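Local atomic coordinates of De novo designed switch protein caging a hemagglutinin binder (sCageHA267_1S) (Synthetic construct, PDB entry 7CBC), a protein that is a designed helical-bundle switch that cages a hemagglutinin-binding domain, probably hiding the binder until the switch opens, as a component of a protein biosensor. Residues 49-52 / 53-57; 136-139 / 140-144; 300-303 / 304-307; 310-313 / 314-318. All coordinates share one frame; numbering follows the deposited sequence.

Contact 1. Residues 49-52 / 53-57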
loop_
_atom_site.group_PDB
_atom_site.type_symbol
_atom_site.label_atom_id
_atom_site.label_comp_id
_atom_site.label_asym_id
_atom_site.label_seq_id
_atom_site.Cartn_x
_atom_site.Cartn_y
_atom_site.Cartn_z
ATOM N N ASP A 49 -2.348 34.571 18.024
ATOM C CA ASP A 49 -1.055 35.194 17.762
ATOM C C ASP A 49 -0.645 34.992 16.295
ATOM O O ASP A 49 -0.521 33.829 15.846
ATOM C CB ASP A 49 -0.033 34.539 18.699
ATOM C CG ASP A 49 1.236 35.357 18.878
ATOM O OD1 ASP A 49 1.549 36.221 18.019
ATOM O OD2 ASP A 49 1.931 35.138 19.885
ATOM N N PRO A 50 -0.459 36.076 15.527
ATOM C CA PRO A 50 -0.077 35.904 14.111
ATOM C C PRO A 50 1.341 35.388 13.932
ATOM O O PRO A 50 1.588 34.587 13.014
ATOM C CB PRO A 50 -0.241 37.313 13.545
ATOM C CG PRO A 50 -0.193 38.234 14.695
ATOM C CD PRO A 50 -0.533 37.497 15.949
ATOM N N LYS A 51 2.287 35.847 14.774
ATOM C CA LYS A 51 3.670 35.378 14.692
ATOM C C LYS A 51 3.779 33.905 15.050
ATOM O O LYS A 51 4.614 33.181 14.491
ATOM C CB LYS A 51 4.546 36.216 15.620
ATOM C CG LYS A 51 6.041 35.961 15.518
ATOM C CD LYS A 51 6.572 36.461 14.186
ATOM C CE LYS A 51 8.077 36.577 14.230
ATOM N NZ LYS A 51 8.653 35.381 14.891
ATOM N N ARG A 52 2.948 33.447 15.981
ATOM C CA ARG A 52 3.040 32.075 16.453
ATOM C C ARG A 52 2.431 31.098 15.457
ATOM O O ARG A 52 3.025 30.054 15.169
ATOM C CB ARG A 52 2.354 31.952 17.810
ATOM C CG ARG A 52 2.288 30.545 18.338
ATOM C CD ARG A 52 1.997 30.523 19.818
ATOM N NE ARG A 52 1.046 29.464 20.129
ATOM C CZ ARG A 52 0.606 29.185 21.351
ATOM N NH1 ARG A 52 1.043 29.887 22.390
ATOM N NH2 ARG A 52 -0.266 28.196 21.534
ATOM N N ILE A 53 1.255 31.421 14.916
ATOM C CA ILE A 53 0.595 30.506 13.993
ATOM C C ILE A 53 1.450 30.271 12.757
ATOM O O ILE A 53 1.485 29.158 12.223
ATOM C CB ILE A 53 -0.806 31.031 13.627
ATOM C CG1 ILE A 53 -0.717 32.424 12.993
ATOM C CG2 ILE A 53 -1.705 31.030 14.865
ATOM C CD1 ILE A 53 -1.982 32.865 12.282
ATOM N N ARG A 54 2.172 31.290 12.292
ATOM C CA ARG A 54 3.038 31.067 11.141
ATOM C C ARG A 54 4.199 30.142 11.488
ATOM O O ARG A 54 4.673 29.403 10.620
ATOM C CB ARG A 54 3.558 32.393 10.593
ATOM C CG ARG A 54 2.463 33.413 10.280
ATOM C CD ARG A 54 1.355 32.845 9.388
ATOM N NE ARG A 54 1.846 32.440 8.069
ATOM C CZ ARG A 54 1.841 31.192 7.617
ATOM N NH1 ARG A 54 1.361 30.212 8.370
ATOM N NH2 ARG A 54 2.310 30.923 6.405
ATOM N N ASP A 55 4.650 30.156 12.747
ATOM C CA ASP A 55 5.749 29.292 13.173
ATOM C C ASP A 55 5.300 27.843 13.299
ATOM O O ASP A 55 6.051 26.920 12.956
ATOM C CB ASP A 55 6.318 29.779 14.511
ATOM C CG ASP A 55 7.292 30.936 14.354
ATOM O OD1 ASP A 55 8.047 30.943 13.355
ATOM O OD2 ASP A 55 7.310 31.830 15.239
ATOM N N GLU A 56 4.088 27.621 13.812
ATOM C CA GLU A 56 3.615 26.256 13.989
ATOM C C GLU A 56 3.164 25.658 12.663
ATOM O O GLU A 56 3.306 24.451 12.445
ATOM C CB GLU A 56 2.493 26.214 15.021
ATOM C CG GLU A 56 2.905 26.763 16.374
ATOM C CD GLU A 56 2.937 25.684 17.446
ATOM O OE1 GLU A 56 3.190 24.515 17.081
ATOM O OE2 GLU A 56 2.736 26.021 18.632
ATOM N N ILE A 57 2.615 26.482 11.768
ATOM C CA ILE A 57 2.341 26.020 10.410
ATOM C C ILE A 57 3.636 25.586 9.728
ATOM O O ILE A 57 3.716 24.494 9.153
ATOM C CB ILE A 57 1.611 27.106 9.603
ATOM C CG1 ILE A 57 0.165 27.256 10.087
ATOM C CG2 ILE A 57 1.640 26.790 8.109
ATOM C CD1 ILE A 57 -0.768 26.215 9.559
#

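Contact 2. Residues 136-139 / 140-144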
loop_
_atom_site.group_PDB
_atom_site.type_symbol
_atom_site.label_atom_id
_atom_site.label_comp_id
_atom_site.label_asym_id
_atom_site.label_seq_id
_atom_site.Cartn_x
_atom_site.Cartn_y
_atom_site.Cartn_z
ATOM N N ALA A 136 -5.258 24.669 4.101
ATOM C CA ALA A 136 -6.625 24.900 4.549
ATOM C C ALA A 136 -6.656 25.484 5.957
ATOM O O ALA A 136 -7.361 26.466 6.216
ATOM C CB ALA A 136 -7.428 23.599 4.487
ATOM N N VAL A 137 -5.908 24.885 6.885
ATOM C CA VAL A 137 -5.847 25.416 8.245
ATOM C C VAL A 137 -5.274 26.830 8.233
ATOM O O VAL A 137 -5.826 27.757 8.846
ATOM C CB VAL A 137 -5.024 24.482 9.150
ATOM C CG1 VAL A 137 -4.581 25.217 10.408
ATOM C CG2 VAL A 137 -5.826 23.242 9.502
ATOM N N GLU A 138 -4.161 27.006 7.516
ATOM C CA GLU A 138 -3.483 28.294 7.400
ATOM C C GLU A 138 -4.436 29.396 6.944
ATOM O O GLU A 138 -4.446 30.500 7.508
ATOM C CB GLU A 138 -2.320 28.119 6.425
ATOM C CG GLU A 138 -1.326 29.238 6.283
ATOM C CD GLU A 138 -0.188 28.817 5.358
ATOM O OE1 GLU A 138 -0.467 28.468 4.192
ATOM O OE2 GLU A 138 0.984 28.812 5.790
ATOM N N LEU A 139 -5.257 29.114 5.933
ATOM C CA LEU A 139 -6.208 30.106 5.455
ATOM C C LEU A 139 -7.410 30.233 6.380
ATOM O O LEU A 139 -7.981 31.323 6.499
ATOM C CB LEU A 139 -6.658 29.746 4.045
ATOM C CG LEU A 139 -7.210 30.874 3.184
ATOM C CD1 LEU A 139 -6.065 31.652 2.549
ATOM C CD2 LEU A 139 -8.134 30.300 2.124
ATOM N N LEU A 140 -7.800 29.150 7.060
ATOM C CA LEU A 140 -8.972 29.231 7.925
ATOM C C LEU A 140 -8.717 30.083 9.164
ATOM O O LEU A 140 -9.647 30.727 9.670
ATOM C CB LEU A 140 -9.446 27.829 8.324
ATOM C CG LEU A 140 -10.298 27.127 7.251
ATOM C CD1 LEU A 140 -10.655 25.696 7.648
ATOM C CD2 LEU A 140 -11.552 27.915 6.911
ATOM N N VAL A 141 -7.482 30.120 9.668
ATOM C CA VAL A 141 -7.245 30.871 10.899
ATOM C C VAL A 141 -7.276 32.381 10.652
ATOM O O VAL A 141 -7.559 33.158 11.575
ATOM C CB VAL A 141 -5.926 30.432 11.560
ATOM C CG1 VAL A 141 -6.007 28.983 11.981
ATOM C CG2 VAL A 141 -4.758 30.657 10.626
ATOM N N LYS A 142 -6.984 32.829 9.424
ATOM C CA LYS A 142 -7.020 34.254 9.105
ATOM C C LYS A 142 -8.416 34.752 8.750
ATOM O O LYS A 142 -8.665 35.958 8.821
ATOM C CB LYS A 142 -6.089 34.581 7.930
ATOM C CG LYS A 142 -4.803 33.785 7.876
ATOM C CD LYS A 142 -3.824 34.399 6.874
ATOM C CE LYS A 142 -2.697 33.420 6.524
ATOM N NZ LYS A 142 -2.370 32.510 7.661
ATOM N N LEU A 143 -9.322 33.872 8.346
ATOM C CA LEU A 143 -10.641 34.282 7.891
ATOM C C LEU A 143 -11.641 34.209 9.037
ATOM O O LEU A 143 -11.537 33.349 9.916
ATOM C CB LEU A 143 -11.119 33.412 6.723
ATOM C CG LEU A 143 -10.207 33.355 5.498
ATOM C CD1 LEU A 143 -10.773 32.405 4.444
ATOM C CD2 LEU A 143 -9.956 34.738 4.914
ATOM N N TYR A 144 -12.605 35.124 9.022
ATOM C CA TYR A 144 -13.691 35.145 9.991
ATOM C C TYR A 144 -15.065 35.122 9.345
ATOM O O TYR A 144 -16.016 34.647 9.976
ATOM C CB TYR A 144 -13.589 36.391 10.888
ATOM C CG TYR A 144 -13.543 37.685 10.108
ATOM C CD1 TYR A 144 -12.332 38.205 9.655
ATOM C CD2 TYR A 144 -14.711 38.389 9.816
ATOM C CE1 TYR A 144 -12.287 39.394 8.939
ATOM C CE2 TYR A 144 -14.675 39.570 9.099
ATOM C CZ TYR A 144 -13.462 40.068 8.663
ATOM O OH TYR A 144 -13.434 41.248 7.953
#

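Contact 3. Residues 300-303 / 304-307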
loop_
_atom_site.group_PDB
_atom_site.type_symbol
_atom_site.label_atom_id
_atom_site.label_comp_id
_atom_site.label_asym_id
_atom_site.label_seq_id
_atom_site.Cartn_x
_atom_site.Cartn_y
_atom_site.Cartn_z
ATOM N N GLY A 300 10.030 -14.092 4.312
ATOM C CA GLY A 300 9.839 -13.200 5.443
ATOM C C GLY A 300 8.715 -13.543 6.394
ATOM O O GLY A 300 8.332 -12.689 7.199
ATOM N N CYS A 301 8.152 -14.746 6.327
ATOM C CA CYS A 301 7.214 -15.162 7.361
ATOM C C CYS A 301 7.988 -15.450 8.637
ATOM O O CYS A 301 9.083 -16.016 8.598
ATOM C CB CYS A 301 6.410 -16.407 6.935
ATOM S SG CYS A 301 5.281 -16.156 5.515
ATOM N N SER A 302 7.426 -15.036 9.771
ATOM C CA SER A 302 7.986 -15.404 11.065
ATOM C C SER A 302 7.959 -16.918 11.234
ATOM O O SER A 302 7.423 -17.642 10.383
ATOM C CB SER A 302 7.196 -14.745 12.200
ATOM O OG SER A 302 5.866 -15.247 12.239
ATOM N N GLU A 303 8.519 -17.418 12.335
ATOM C CA GLU A 303 8.316 -18.828 12.646
ATOM C C GLU A 303 6.892 -19.082 13.115
ATOM O O GLU A 303 6.336 -20.153 12.854
ATOM C CB GLU A 303 9.321 -19.279 13.698
ATOM C CG GLU A 303 9.632 -20.747 13.642
ATOM C CD GLU A 303 10.992 -21.048 14.223
ATOM O OE1 GLU A 303 11.842 -21.610 13.493
ATOM O OE2 GLU A 303 11.211 -20.707 15.405
ATOM N N ASP A 304 6.294 -18.107 13.806
ATOM C CA ASP A 304 4.888 -18.196 14.188
ATOM C C ASP A 304 3.999 -18.365 12.966
ATOM O O ASP A 304 3.077 -19.187 12.961
ATOM C CB ASP A 304 4.471 -16.938 14.949
ATOM C CG ASP A 304 4.641 -17.069 16.447
ATOM O OD1 ASP A 304 4.844 -18.202 16.936
ATOM O OD2 ASP A 304 4.543 -16.029 17.132
ATOM N N GLU A 305 4.245 -17.558 11.935
ATOM C CA GLU A 305 3.360 -17.527 10.780
ATOM C C GLU A 305 3.533 -18.781 9.930
ATOM O O GLU A 305 2.543 -19.374 9.487
ATOM C CB GLU A 305 3.625 -16.262 9.956
ATOM C CG GLU A 305 3.090 -14.959 10.560
ATOM C CD GLU A 305 3.639 -13.706 9.874
ATOM O OE1 GLU A 305 4.814 -13.716 9.448
ATOM O OE2 GLU A 305 2.896 -12.706 9.760
ATOM N N ALA A 306 4.780 -19.204 9.701
ATOM C CA ALA A 306 5.027 -20.383 8.873
ATOM C C ALA A 306 4.456 -21.638 9.521
ATOM O O ALA A 306 3.699 -22.381 8.890
ATOM C CB ALA A 306 6.524 -20.544 8.607
ATOM N N ARG A 307 4.808 -21.890 10.787
ATOM C CA ARG A 307 4.218 -23.011 11.518
ATOM C C ARG A 307 2.697 -22.959 11.459
ATOM O O ARG A 307 2.039 -23.981 11.246
ATOM C CB ARG A 307 4.727 -23.015 12.967
ATOM C CG ARG A 307 3.831 -23.711 13.994
ATOM C CD ARG A 307 2.949 -22.694 14.735
ATOM N NE ARG A 307 1.744 -23.301 15.301
ATOM C CZ ARG A 307 0.652 -22.619 15.639
ATOM N NH1 ARG A 307 0.607 -21.306 15.455
ATOM N NH2 ARG A 307 -0.400 -23.251 16.144
#

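Contact 4. Residues 310-313 / 314-318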
loop_
_atom_site.group_PDB
_atom_site.type_symbol
_atom_site.label_atom_id
_atom_site.label_comp_id
_atom_site.label_asym_id
_atom_site.label_seq_id
_atom_site.Cartn_x
_atom_site.Cartn_y
_atom_site.Cartn_z
ATOM N N VAL A 310 1.468 -24.055 7.809
ATOM C CA VAL A 310 1.527 -25.487 7.517
ATOM C C VAL A 310 0.546 -26.257 8.398
ATOM O O VAL A 310 -0.176 -27.137 7.916
ATOM C CB VAL A 310 2.968 -26.019 7.653
ATOM C CG1 VAL A 310 3.839 -25.423 6.574
ATOM C CG2 VAL A 310 3.547 -25.706 9.019
ATOM N N GLU A 311 0.493 -25.930 9.697
ATOM C CA GLU A 311 -0.554 -26.475 10.556
ATOM C C GLU A 311 -1.938 -26.172 9.993
ATOM O O GLU A 311 -2.851 -26.996 10.122
ATOM C CB GLU A 311 -0.418 -25.923 11.981
ATOM C CG GLU A 311 0.653 -26.624 12.818
ATOM C CD GLU A 311 0.792 -26.055 14.226
ATOM O OE1 GLU A 311 1.797 -26.369 14.908
ATOM O OE2 GLU A 311 -0.101 -25.289 14.659
ATOM N N TYR A 312 -2.104 -25.008 9.350
ATOM C CA TYR A 312 -3.385 -24.653 8.743
ATOM C C TYR A 312 -3.717 -25.557 7.561
ATOM O O TYR A 312 -4.882 -25.928 7.372
ATOM C CB TYR A 312 -3.380 -23.183 8.312
ATOM C CG TYR A 312 -4.544 -22.795 7.429
ATOM C CD1 TYR A 312 -5.780 -22.505 7.974
ATOM C CD2 TYR A 312 -4.407 -22.722 6.048
ATOM C CE1 TYR A 312 -6.854 -22.144 7.171
ATOM C CE2 TYR A 312 -5.475 -22.364 5.236
ATOM C CZ TYR A 312 -6.696 -22.078 5.805
ATOM O OH TYR A 312 -7.766 -21.721 5.013
ATOM N N LEU A 313 -2.722 -25.911 6.742
ATOM C CA LEU A 313 -2.982 -26.825 5.628
ATOM C C LEU A 313 -3.430 -28.192 6.131
ATOM O O LEU A 313 -4.344 -28.805 5.562
ATOM C CB LEU A 313 -1.742 -26.970 4.739
ATOM C CG LEU A 313 -1.287 -25.776 3.885
ATOM C CD1 LEU A 313 0.000 -26.123 3.131
ATOM C CD2 LEU A 313 -2.375 -25.338 2.914
ATOM N N ARG A 314 -2.794 -28.691 7.197
ATOM C CA ARG A 314 -3.163 -29.994 7.739
ATOM C C ARG A 314 -4.436 -29.947 8.580
ATOM O O ARG A 314 -5.095 -30.982 8.726
ATOM C CB ARG A 314 -2.012 -30.568 8.572
ATOM C CG ARG A 314 -1.851 -29.920 9.913
ATOM C CD ARG A 314 -0.966 -30.719 10.844
ATOM N NE ARG A 314 0.433 -30.319 10.738
ATOM C CZ ARG A 314 1.356 -30.998 10.067
ATOM N NH1 ARG A 314 1.032 -32.129 9.446
ATOM N NH2 ARG A 314 2.607 -30.555 10.025
ATOM N N SER A 315 -4.797 -28.776 9.130
ATOM C CA SER A 315 -6.037 -28.640 9.890
ATOM C C SER A 315 -7.268 -28.725 8.999
ATOM O O SER A 315 -8.358 -29.042 9.489
ATOM C CB SER A 315 -6.047 -27.316 10.678
ATOM O OG SER A 315 -6.170 -26.166 9.845
ATOM N N ARG A 316 -7.117 -28.459 7.702
ATOM C CA ARG A 316 -8.185 -28.635 6.720
ATOM C C ARG A 316 -7.730 -29.669 5.693
ATOM O O ARG A 316 -7.047 -29.332 4.712
ATOM C CB ARG A 316 -8.534 -27.303 6.062
ATOM C CG ARG A 316 -8.759 -26.137 7.036
ATOM C CD ARG A 316 -9.005 -24.830 6.280
ATOM N NE ARG A 316 -10.102 -24.947 5.319
ATOM C CZ ARG A 316 -10.658 -23.923 4.668
ATOM N NH1 ARG A 316 -10.227 -22.681 4.870
ATOM N NH2 ARG A 316 -11.659 -24.140 3.816
ATOM N N PRO A 317 -8.059 -30.942 5.886
ATOM C CA PRO A 317 -7.790 -31.929 4.831
ATOM C C PRO A 317 -8.492 -31.547 3.533
ATOM O O PRO A 317 -9.572 -30.945 3.535
ATOM C CB PRO A 317 -8.342 -33.238 5.413
ATOM C CG PRO A 317 -8.288 -33.049 6.897
ATOM C CD PRO A 317 -8.546 -31.566 7.129
ATOM N N GLY A 318 -7.850 -31.882 2.412
ATOM C CA GLY A 318 -8.369 -31.586 1.096
ATOM C C GLY A 318 -7.792 -30.345 0.443
ATOM O O GLY A 318 -7.966 -30.164 -0.769
#

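Contact 1. Residues 49-52 / 53-57
Ile53 N donates to Asp49 O at 3.1 Å with an N-H...O angle of 164°, and Glu56 N reaches Arg52 O at 3.0 Å; these are the firm i to i+4 bonds of the opening turns of helix 50-93. The bond from Arg54 N to Pro50 O is weak. Before the turn, Asp49 is the N-cap, its OD1 accepting weakly from Lys51 N. Across one turn, a long salt bridge of 3.8 Å joins Lys51 NZ to Asp55 OD2, the lysine chain bending at chi2 and chi4 to come round to the carboxylate. Arg52 and Glu56 run side by side, yet Arg52 NE and Glu56 OE2 stay 4.1 Å apart with the oxygen well out of the guanidinium plane, an attraction of charges alone. The guanidinium of Arg54 turns to Glu138 of helix 99-142. With chi1 at 58°, Ile53 sets CG1 between its backbone N and carbonyl carbon, 3.2 Å from Pro50 O, while its side chain also packs on Val141. An alanine here is likely to leave a gap against Val141 and bare the Asp49 and Pro50 carbonyls on that side. Backbone bonds, chiefly Ile53 N to Asp49 O, thus carry this helix start, with a weak cap and probably solvent-screened charges beside them.

Contact 2. Residues 136-139 / 140-144
The last turn of helix 99-142, where the chain runs out toward the loop before helix 146-190, brings Glu138 and Leu139 against Lys142 and Leu143. Lys142 NZ turns back to donate to Glu138 O at 2.9 Å, approaching from above the carbonyl plane, 44° out of it, instead of on a lone pair. A bend at chi4 (-31°) brings the ammonium group over this oxygen after a nearly extended run through CG and CD. Glu138 lies alongside and points the same way, its CG 3.7 Å from Lys142 NZ, while its carboxylate goes to Arg54. The lysine therefore satisfies a backbone acceptor near the helix end, and the glutamate carboxylate is engaged with helix 50-93. In the six-helical bundle this turn is wedged among several neighbours: Val137 faces Leu40, Ile57 and Leu236, while Leu140 packs on Ile149 and Leu153. Regular i to i+4 bonding persists through Leu140 N to Ala136 O at 2.8 Å and Val141 N to Val137 O at 3.0 Å. It then slackens, since Leu139 O receives only weak bonds from Lys142 N and Leu143 N, both 3.4 Å long. On the apolar sides, Val137 CG1 and Val141 CG1 lie 4.3 Å apart. Leu139 and Leu143 meet at an oblique angle, Leu139 CG being 4.1 Å from Leu143 CD1, and Leu143 CG rests 3.2 Å from Leu139 O.

Contact 3. Residues 300-303 / 304-307
The backbone enters helix 303-315 from an extended Ser302, whose carbonyl O accepts from Ala306 N at 3.1 Å. Ser302 and Glu305 form a capping box, directly after the Schellman motif that ends helix 289-298 at Gly300, the residue of positive phi. As the N-cap, Ser302 accepts through OG from Glu305 N at 2.8 Å, the firm half of the box on the serine side. Its chi1 of 65° sets OG between the backbone N and the carbonyl carbon, facing the first turn. The return bond runs from Ser302 N to Glu305 OE1 at 2.9 Å; a second, weak one comes to the same oxygen from Ser302 OG. With an alanine in place of Glu305, Ser302 N would probably lose its side-chain acceptor and the capping box its return bond. Cys301, disulfide-bonded to Cys275, sets its CB 4.5 Å from Ala306 CB, and both side chains also touch Leu296, joining the helix start to helix 289-298. The carboxylate uses the anti lone pair of Glu305 OE1 to receive Ser302 N, the N-H pointing at it almost straight, at 166°.

Contact 4. Residues 310-313 / 314-318
Tyr312 O, near the end of helix 303-315, receives Ser315 OG at 2.8 Å and a longer, weak bond from Arg316 N at 3.4 Å. The serine hydroxyl is the donor and folds back on the helix, meeting the carbonyl at a C=O...O angle of 109°, far from head-on. This follows from the first torsion of Ser315, which tucks OG between its backbone N and carbonyl carbon. Two further carbonyls of the turn are satisfied by the backbone: Glu311 O by Ser315 N at 2.8 Å, and Val310 O by Arg314 N at 3.1 Å. At the far end of the ring, Tyr312 OH accepts from Arg316 NH1 at 2.6 Å, a weak bond because the N-H...O angle is just 124°. The two side chains run alongside each other in the same direction, with ring and guanidinium planes 90° apart, and Arg316 CD lies 3.6 Å from Tyr312 CE1. Arg314 CG presses on Glu311 O, but its NH2 is held in a salt bridge by Glu289; Glu311 OE2 is likewise paired with Arg307. Leu313 and Val310 turn to Ile292, and Leu313 also touches Ala279 and Ala283. As the regular i to i+4 pattern gives out, the serine hydroxyl supplements the weak Arg316 N bond at Tyr312 O, the arginine-tyrosine bond is a separate side-chain link, and the charged ends of Glu311 and Arg314 are committed to partners outside the turn.

Contacts 1 and 2 sit at one end of the bundle, their centres 12 Å apart, on helices 50-93 and 99-142, which follow each other in the chain. They touch directly: the salt bridge between them measures 2.6 Å from Arg54 NH2 to Glu138 OE2, and Ile57 CD1 packs on Val137 CG1 at 4.0 Å. Contacts 3 and 4 mark the start and the end of the same helix, 303-315, with centres 15 Å apart. The two pairs are far from each other: contact 1 is about 60 Å from contact 4, centre to centre, and contact 2 about 50 Å from contact 3. All four frame helix ends, the first two in the long helices, the last two in the short C-terminal one.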